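Local coordinates for protein diphthine synthase (Entamoeba histolytica, PDB 3I4T) that probably methylates a modified histidine of elongation factor 2 during diphthamide synthesis, using S-adenosylmethionine, at residues A[142-145]-A[146-149]; A[171-175]-A[176-180]; A[281-284]-A[285-288]. One frame throughout, in Å; residues are numbered along the deposited sequence. Where two conformers were deposited one is given.

Contact 1 of 3, residues A[142-145]-A[146-149]; sequences GLQL and YRFG
Leu143 and Phe148 meet because both side chains start beside their own backbone N: chi1 of -68° sends the branches of Leu143 toward the aromatic residue, and chi1 of -84° folds the Phe148 ring back along the preceding turn. The two side chains cross at about a right angle, with Leu143 CB 3.9 Å from Phe148 CE1 and Leu143 CD1 4.0 Å from Phe148 CZ. Near its plane, the ring edge also takes the carbonyl of the residue after Leu143, Gln144 O lying 3.5 Å from Phe148 CD1. Two overlapping backbone turns set this spacing. Arg147 N donates to Gln144 O over 3.1 Å, and Phe148 N donates to Leu145 O over 3.3 Å at an N-H...O angle of 162°. A water lies between Leu145 O (2.6 Å) and Phe148 O (2.9 Å), placed to donate to either, though with more acceptors in reach than protons. The aliphatic part of Arg147 crosses that of Gln144 at about a right angle, CG to CG 3.6 Å, while its guanidinium leads off to Asn177 O and forms a salt bridge with Glu280. Gln144 is modelled in two conformers; in the one described its amide lies over one face of the Tyr146 ring, toward its rim, so both its approaches are doubtful. The loop runs from helix 134-137 to strand 152-154: Leu143 and Phe148 both pack on Leu270 of strand 267-271, Phe148 meets His179 edge-to-face, and Leu145 and Tyr146 pack on Gly108 and Ala109 of helix 106-109 of the second subunit.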
loop_
_atom_site.group_PDB
_atom_site.type_symbol
_atom_site.label_atom_id
_atom_site.label_comp_id
_atom_site.label_asym_id
_atom_site.label_seq_id
_atom_site.Cartn_x
_atom_site.Cartn_y
_atom_site.Cartn_z
ATOM N N GLY A 142 -5.912 -9.099 9.438
ATOM C CA GLY A 142 -6.999 -9.963 9.005
ATOM C C GLY A 142 -8.126 -9.198 8.343
ATOM O O GLY A 142 -8.997 -9.797 7.715
ATOM N N LEU A 143 -8.118 -7.874 8.477
ATOM C CA LEU A 143 -9.099 -7.051 7.777
ATOM C C LEU A 143 -8.740 -6.968 6.285
ATOM O O LEU A 143 -7.554 -6.867 5.925
ATOM C CB LEU A 143 -9.218 -5.660 8.415
ATOM C CG LEU A 143 -9.833 -5.566 9.827
ATOM C CD1 LEU A 143 -9.554 -4.210 10.423
ATOM C CD2 LEU A 143 -11.354 -5.872 9.892
ATOM N N GLN A 144 -9.766 -7.035 5.437
ATOM C CA GLN A 144 -9.615 -6.903 3.991
ATOM C C GLN A 144 -9.315 -5.464 3.611
ATOM O O GLN A 144 -10.080 -4.546 3.926
ATOM C CB GLN A 144 -10.880 -7.376 3.278
ATOM C CG GLN A 144 -11.108 -6.741 1.914
ATOM C CD GLN A 144 -10.358 -7.426 0.783
ATOM O OE1 GLN A 144 -9.138 -7.600 0.838
ATOM N NE2 GLN A 144 -11.094 -7.812 -0.259
ATOM N N LEU A 145 -8.192 -5.282 2.929
ATOM C CA LEU A 145 -7.743 -3.967 2.468
ATOM C C LEU A 145 -8.648 -3.247 1.456
ATOM O O LEU A 145 -8.660 -2.012 1.406
ATOM C CB LEU A 145 -6.329 -4.087 1.886
ATOM C CG LEU A 145 -5.219 -4.561 2.840
ATOM C CD1 LEU A 145 -3.910 -4.707 2.079
ATOM C CD2 LEU A 145 -5.058 -3.632 4.082
ATOM N N TYR A 146 -9.400 -3.999 0.650
ATOM C CA TYR A 146 -10.349 -3.375 -0.280
ATOM C C TYR A 146 -11.475 -2.717 0.477
ATOM O O TYR A 146 -12.095 -1.789 -0.020
ATOM C CB TYR A 146 -10.941 -4.379 -1.268
ATOM C CG TYR A 146 -9.932 -5.055 -2.158
ATOM C CD1 TYR A 146 -8.627 -4.551 -2.295
ATOM C CD2 TYR A 146 -10.285 -6.201 -2.886
ATOM C CE1 TYR A 146 -7.701 -5.189 -3.112
ATOM C CE2 TYR A 146 -9.369 -6.843 -3.714
ATOM C CZ TYR A 146 -8.082 -6.330 -3.822
ATOM O OH TYR A 146 -7.172 -6.965 -4.640
ATOM N N ARG A 147 -11.742 -3.203 1.685
ATOM C CA ARG A 147 -12.804 -2.628 2.502
ATOM C C ARG A 147 -12.409 -1.367 3.284
ATOM O O ARG A 147 -13.231 -0.806 3.974
ATOM C CB ARG A 147 -13.413 -3.691 3.417
ATOM C CG ARG A 147 -14.066 -4.864 2.659
ATOM C CD ARG A 147 -14.961 -5.676 3.578
ATOM N NE ARG A 147 -15.877 -4.783 4.289
ATOM C CZ ARG A 147 -16.531 -5.083 5.408
ATOM N NH1 ARG A 147 -16.400 -6.275 5.989
ATOM N NH2 ARG A 147 -17.326 -4.174 5.948
ATOM N N PHE A 148 -11.159 -0.924 3.177
ATOM C CA PHE A 148 -10.735 0.331 3.820
ATOM C C PHE A 148 -11.238 1.572 3.085
ATOM O O PHE A 148 -11.041 1.712 1.868
ATOM C CB PHE A 148 -9.210 0.376 4.039
ATOM C CG PHE A 148 -8.781 -0.322 5.300
ATOM C CD1 PHE A 148 -8.668 -1.712 5.341
ATOM C CD2 PHE A 148 -8.555 0.393 6.458
ATOM C CE1 PHE A 148 -8.314 -2.368 6.513
ATOM C CE2 PHE A 148 -8.208 -0.253 7.636
ATOM C CZ PHE A 148 -8.088 -1.640 7.662
ATOM N N GLY A 149 -11.905 2.446 3.836
ATOM C CA GLY A 149 -12.390 3.736 3.339
ATOM C C GLY A 149 -11.234 4.711 3.397
ATOM O O GLY A 149 -10.070 4.283 3.323
HETATM O O HOH W 1 -9.456 0.090 0.043
#

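Contact 2 of 3, residues A[171-175]-A[176-180]; sequences KINRD and NNMHT
Ile172 O is held twice by Asn176. The backbone N of Asn176 reaches this oxygen at 3.1 Å and its side-chain ND2 at 2.7 Å, from opposite faces of the carbonyl plane. With CG beside the backbone N (chi1 -62°), the Asn176 amide runs alongside Ile172, whose CG2 is 3.6 Å from ND2. The tight side continues at Asn173 with hydrogen bonds. Its O accepts Met178 N over 2.7 Å, nearly straight (163°), and its ND2 donates to Thr180 OG1 at 2.8 Å, with the hydroxyl lying in the amide plane; Gln150 O is a second acceptor for that ND2, so the buried amide is fixed in rotation. The solvent side is looser: Lys171 NZ pairs with the syn lone pair of the exposed Asp175 OD2 at 2.6 Å, a salt bridge within the helix that takes no part in the bonds to 176-180. Ile172 and Asn176 face Asn176 of the second subunit, and Met178 packs on its counterpart there. Asn177, with positive phi, is the C-prime residue: its N bonds to Arg174 O at 3.0 Å and, with Met178 N to Asn173 O, defines the Schellman motif that ends helix 166-175 before strand 180-187.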
loop_
_atom_site.group_PDB
_atom_site.type_symbol
_atom_site.label_atom_id
_atom_site.label_comp_id
_atom_site.label_asym_id
_atom_site.label_seq_id
_atom_site.Cartn_x
_atom_site.Cartn_y
_atom_site.Cartn_z
ATOM N N LYS A 171 -17.124 8.667 10.592
ATOM C CA LYS A 171 -18.574 8.488 10.507
ATOM C C LYS A 171 -18.993 8.000 9.126
ATOM O O LYS A 171 -19.764 7.032 9.007
ATOM C CB LYS A 171 -19.312 9.793 10.846
ATOM C CG LYS A 171 -20.795 9.605 11.126
ATOM C CD LYS A 171 -21.570 10.907 10.975
ATOM C CE LYS A 171 -23.023 10.740 11.372
ATOM N NZ LYS A 171 -23.613 9.517 10.758
ATOM N N ILE A 172 -18.464 8.655 8.096
ATOM C CA ILE A 172 -18.726 8.270 6.699
ATOM C C ILE A 172 -18.266 6.839 6.394
ATOM O O ILE A 172 -19.004 6.051 5.772
ATOM C CB ILE A 172 -18.114 9.291 5.715
ATOM C CG1 ILE A 172 -18.949 10.581 5.718
ATOM C CG2 ILE A 172 -18.022 8.724 4.294
ATOM C CD1 ILE A 172 -18.227 11.785 5.130
ATOM N N ASN A 173 -17.068 6.491 6.849
ATOM C CA ASN A 173 -16.547 5.152 6.638
ATOM C C ASN A 173 -17.453 4.115 7.279
ATOM O O ASN A 173 -17.754 3.083 6.680
ATOM C CB ASN A 173 -15.140 5.023 7.208
ATOM C CG ASN A 173 -14.079 5.585 6.288
ATOM O OD1 ASN A 173 -14.378 6.065 5.189
ATOM N ND2 ASN A 173 -12.823 5.507 6.724
ATOM N N ARG A 174 -17.907 4.411 8.493
ATOM C CA ARG A 174 -18.696 3.466 9.242
ATOM C C ARG A 174 -20.144 3.372 8.765
ATOM O O ARG A 174 -20.629 2.271 8.541
ATOM C CB ARG A 174 -18.501 3.665 10.749
ATOM C CG ARG A 174 -17.276 2.852 11.192
ATOM C CD ARG A 174 -16.809 3.066 12.587
ATOM N NE ARG A 174 -17.761 2.619 13.595
ATOM C CZ ARG A 174 -17.817 1.400 14.121
ATOM N NH1 ARG A 174 -16.993 0.445 13.735
ATOM N NH2 ARG A 174 -18.717 1.142 15.048
ATOM N N ASP A 175 -20.807 4.512 8.560
ATOM C CA ASP A 175 -22.137 4.560 7.921
ATOM C C ASP A 175 -22.187 3.778 6.609
ATOM O O ASP A 175 -23.213 3.211 6.258
ATOM C CB ASP A 175 -22.547 6.006 7.593
ATOM C CG ASP A 175 -22.869 6.825 8.811
ATOM O OD1 ASP A 175 -22.781 6.312 9.956
ATOM O OD2 ASP A 175 -23.230 8.008 8.615
ATOM N N ASN A 176 -21.081 3.778 5.877
ATOM C CA ASN A 176 -21.017 3.110 4.570
ATOM C C ASN A 176 -20.265 1.793 4.585
ATOM O O ASN A 176 -19.876 1.273 3.530
ATOM C CB ASN A 176 -20.428 4.057 3.534
ATOM C CG ASN A 176 -21.284 5.287 3.345
ATOM O OD1 ASN A 176 -22.374 5.201 2.780
ATOM N ND2 ASN A 176 -20.810 6.436 3.842
ATOM N N ASN A 177 -20.068 1.267 5.794
ATOM C CA ASN A 177 -19.593 -0.105 6.017
ATOM C C ASN A 177 -18.148 -0.357 5.550
ATOM O O ASN A 177 -17.827 -1.456 5.057
ATOM C CB ASN A 177 -20.585 -1.124 5.425
ATOM C CG ASN A 177 -20.368 -2.526 5.954
ATOM O OD1 ASN A 177 -20.007 -2.703 7.111
ATOM N ND2 ASN A 177 -20.583 -3.534 5.103
ATOM N N MET A 178 -17.288 0.651 5.736
ATOM C CA MET A 178 -15.862 0.569 5.398
ATOM C C MET A 178 -14.988 0.640 6.644
ATOM O O MET A 178 -15.386 1.253 7.637
ATOM C CB MET A 178 -15.471 1.701 4.444
ATOM C CG MET A 178 -16.162 1.617 3.087
ATOM S SD MET A 178 -15.680 2.953 1.978
ATOM C CE MET A 178 -16.946 4.152 2.340
ATOM N N HIS A 179 -13.809 0.014 6.598
ATOM C CA HIS A 179 -12.861 0.069 7.718
ATOM C C HIS A 179 -12.094 1.382 7.684
ATOM O O HIS A 179 -12.009 2.020 6.638
ATOM C CB HIS A 179 -11.855 -1.099 7.682
ATOM C CG HIS A 179 -12.483 -2.457 7.547
ATOM N ND1 HIS A 179 -13.602 -2.842 8.257
ATOM C CD2 HIS A 179 -12.125 -3.533 6.803
ATOM C CE1 HIS A 179 -13.922 -4.084 7.934
ATOM N NE2 HIS A 179 -13.038 -4.529 7.058
ATOM N N THR A 180 -11.521 1.771 8.825
ATOM C CA THR A 180 -10.681 2.962 8.896
ATOM C C THR A 180 -9.277 2.671 9.436
ATOM O O THR A 180 -9.106 1.962 10.439
ATOM C CB THR A 180 -11.343 4.108 9.739
ATOM O OG1 THR A 180 -12.681 4.354 9.285
ATOM C CG2 THR A 180 -10.546 5.395 9.631
#

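Contact 3 of 3, residues A[281-284]-A[285-288]; sequences LDQL and EYFK
Leu284 O accepts the shortest polar bond across this pair of segments, from Phe287 N at 2.8 Å with an N-H...O angle of 158°. The spacing before it is alpha-helical, Glu285 N reaching Leu281 O over 3.1 Å. Between them Tyr286 N bonds to Gln283 O at 3.3 Å, so the bonding changes from four residues to three along the chain. Both rings lie close to backbone carbonyls. Tyr286, with CG beside its backbone N (chi1 -70°), turns back along the helix: Gln283 O lies at the ring edge, 3.3 Å from CD2, and Asp282 O is 3.3 Å from CE2. The ring runs alongside the Gln283 side chain, planes 29° apart, and Gln283 OE1 accepts from Gln120 of the second subunit. Phe287 approaches the same Gln283 O through CE2 at 3.6 Å and packs on Ile249, while Leu284 is buried against Tyr251 and Val237. Glu285 and Lys288 add a weak surface salt bridge, NZ to OE1 3.3 Å. Backbone amides thus carry the hydrogen bonding here, and carbonyls bearing partial negative charge lie near ring C-H groups, at the edge for Gln283 O and Tyr286 and obliquely elsewhere, a plausible electrostatic pairing.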
loop_
_atom_site.group_PDB
_atom_site.type_symbol
_atom_site.label_atom_id
_atom_site.label_comp_id
_atom_site.label_asym_id
_atom_site.label_seq_id
_atom_site.Cartn_x
_atom_site.Cartn_y
_atom_site.Cartn_z
ATOM N N LEU A 281 -13.077 -11.850 10.984
ATOM C CA LEU A 281 -13.207 -12.127 12.412
ATOM C C LEU A 281 -12.324 -13.313 12.838
ATOM O O LEU A 281 -11.687 -13.275 13.897
ATOM C CB LEU A 281 -14.676 -12.388 12.787
ATOM C CG LEU A 281 -15.625 -11.192 12.979
ATOM C CD1 LEU A 281 -17.051 -11.651 13.260
ATOM C CD2 LEU A 281 -15.153 -10.220 14.069
ATOM N N ASP A 282 -12.274 -14.351 12.001
ATOM C CA ASP A 282 -11.450 -15.516 12.292
ATOM C C ASP A 282 -9.966 -15.133 12.451
ATOM O O ASP A 282 -9.257 -15.705 13.287
ATOM C CB ASP A 282 -11.623 -16.606 11.224
ATOM C CG ASP A 282 -13.042 -17.199 11.182
ATOM O OD1 ASP A 282 -13.836 -17.021 12.135
ATOM O OD2 ASP A 282 -13.371 -17.842 10.161
ATOM N N GLN A 283 -9.497 -14.158 11.674
ATOM C CA GLN A 283 -8.102 -13.748 11.787
ATOM C C GLN A 283 -7.872 -12.833 12.982
ATOM O O GLN A 283 -6.863 -12.964 13.686
ATOM C CB GLN A 283 -7.591 -13.116 10.489
ATOM C CG GLN A 283 -7.516 -14.084 9.299
ATOM C CD GLN A 283 -6.733 -15.347 9.605
ATOM O OE1 GLN A 283 -5.610 -15.291 10.098
ATOM N NE2 GLN A 283 -7.320 -16.490 9.309
ATOM N N LEU A 284 -8.813 -11.922 13.223
ATOM C CA LEU A 284 -8.707 -10.977 14.334
ATOM C C LEU A 284 -8.631 -11.678 15.681
ATOM O O LEU A 284 -7.975 -11.185 16.605
ATOM C CB LEU A 284 -9.878 -9.994 14.332
ATOM C CG LEU A 284 -9.842 -8.971 13.190
ATOM C CD1 LEU A 284 -11.204 -8.337 13.007
ATOM C CD2 LEU A 284 -8.751 -7.917 13.404
ATOM N N GLU A 285 -9.315 -12.821 15.776
ATOM C CA GLU A 285 -9.469 -13.557 17.026
ATOM C C GLU A 285 -8.117 -13.993 17.584
ATOM O O GLU A 285 -7.934 -14.047 18.796
ATOM C CB GLU A 285 -10.413 -14.750 16.829
ATOM C CG GLU A 285 -10.713 -15.553 18.087
ATOM C CD GLU A 285 -11.489 -14.763 19.128
ATOM O OE1 GLU A 285 -12.357 -13.935 18.757
ATOM O OE2 GLU A 285 -11.229 -14.973 20.334
ATOM N N TYR A 286 -7.164 -14.256 16.694
ATOM C CA TYR A 286 -5.779 -14.536 17.084
ATOM C C TYR A 286 -5.115 -13.438 17.922
ATOM O O TYR A 286 -4.094 -13.691 18.576
ATOM C CB TYR A 286 -4.922 -14.800 15.846
ATOM C CG TYR A 286 -5.249 -16.103 15.157
ATOM C CD1 TYR A 286 -4.710 -17.324 15.618
ATOM C CD2 TYR A 286 -6.094 -16.131 14.046
ATOM C CE1 TYR A 286 -5.005 -18.534 14.978
ATOM C CE2 TYR A 286 -6.397 -17.338 13.403
ATOM C CZ TYR A 286 -5.854 -18.526 13.872
ATOM O OH TYR A 286 -6.156 -19.708 13.234
ATOM N N PHE A 287 -5.681 -12.229 17.893
ATOM C CA PHE A 287 -5.091 -11.086 18.575
ATOM C C PHE A 287 -5.997 -10.574 19.677
ATOM O O PHE A 287 -5.749 -9.509 20.223
ATOM C CB PHE A 287 -4.778 -9.950 17.591
ATOM C CG PHE A 287 -4.114 -10.402 16.329
ATOM C CD1 PHE A 287 -2.843 -10.976 16.357
ATOM C CD2 PHE A 287 -4.760 -10.251 15.102
ATOM C CE1 PHE A 287 -2.227 -11.409 15.182
ATOM C CE2 PHE A 287 -4.157 -10.676 13.915
ATOM C CZ PHE A 287 -2.888 -11.260 13.953
ATOM N N LYS A 288 -7.040 -11.337 19.988
ATOM C CA LYS A 288 -8.017 -10.971 21.008
ATOM C C LYS A 288 -7.366 -10.633 22.349
ATOM O O LYS A 288 -6.462 -11.339 22.800
ATOM C CB LYS A 288 -9.010 -12.118 21.200
ATOM C CG LYS A 288 -10.310 -11.736 21.863
ATOM C CD LYS A 288 -11.385 -11.522 20.828
ATOM C CE LYS A 288 -12.765 -11.502 21.461
ATOM N NZ LYS A 288 -13.804 -11.446 20.389
#

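In the fold
Contact 1 lies between the other two, its centre 11 Å from that of contact 2 and 15 Å from that of contact 3. Contact 2 joins it through backbone pairs at His179: Arg147 O to His179 N and Gly149 N to His179 O, both 2.8 Å and probably hydrogen bonds. Contact 3 meets it by packing, with Leu143 CD2 4.0 Å from Leu284 CD1 and Gly142 CA 3.5 Å from Gln283 CB. Contacts 2 and 3 do not touch, their nearest atoms being about 7 Å apart. Glu280, just before contact 3 on helix 278-284, accepts through OE2 from Gln144 of contact 1 and His179 of contact 2. All three contacts reach the second subunit, which places them at the dimer interface.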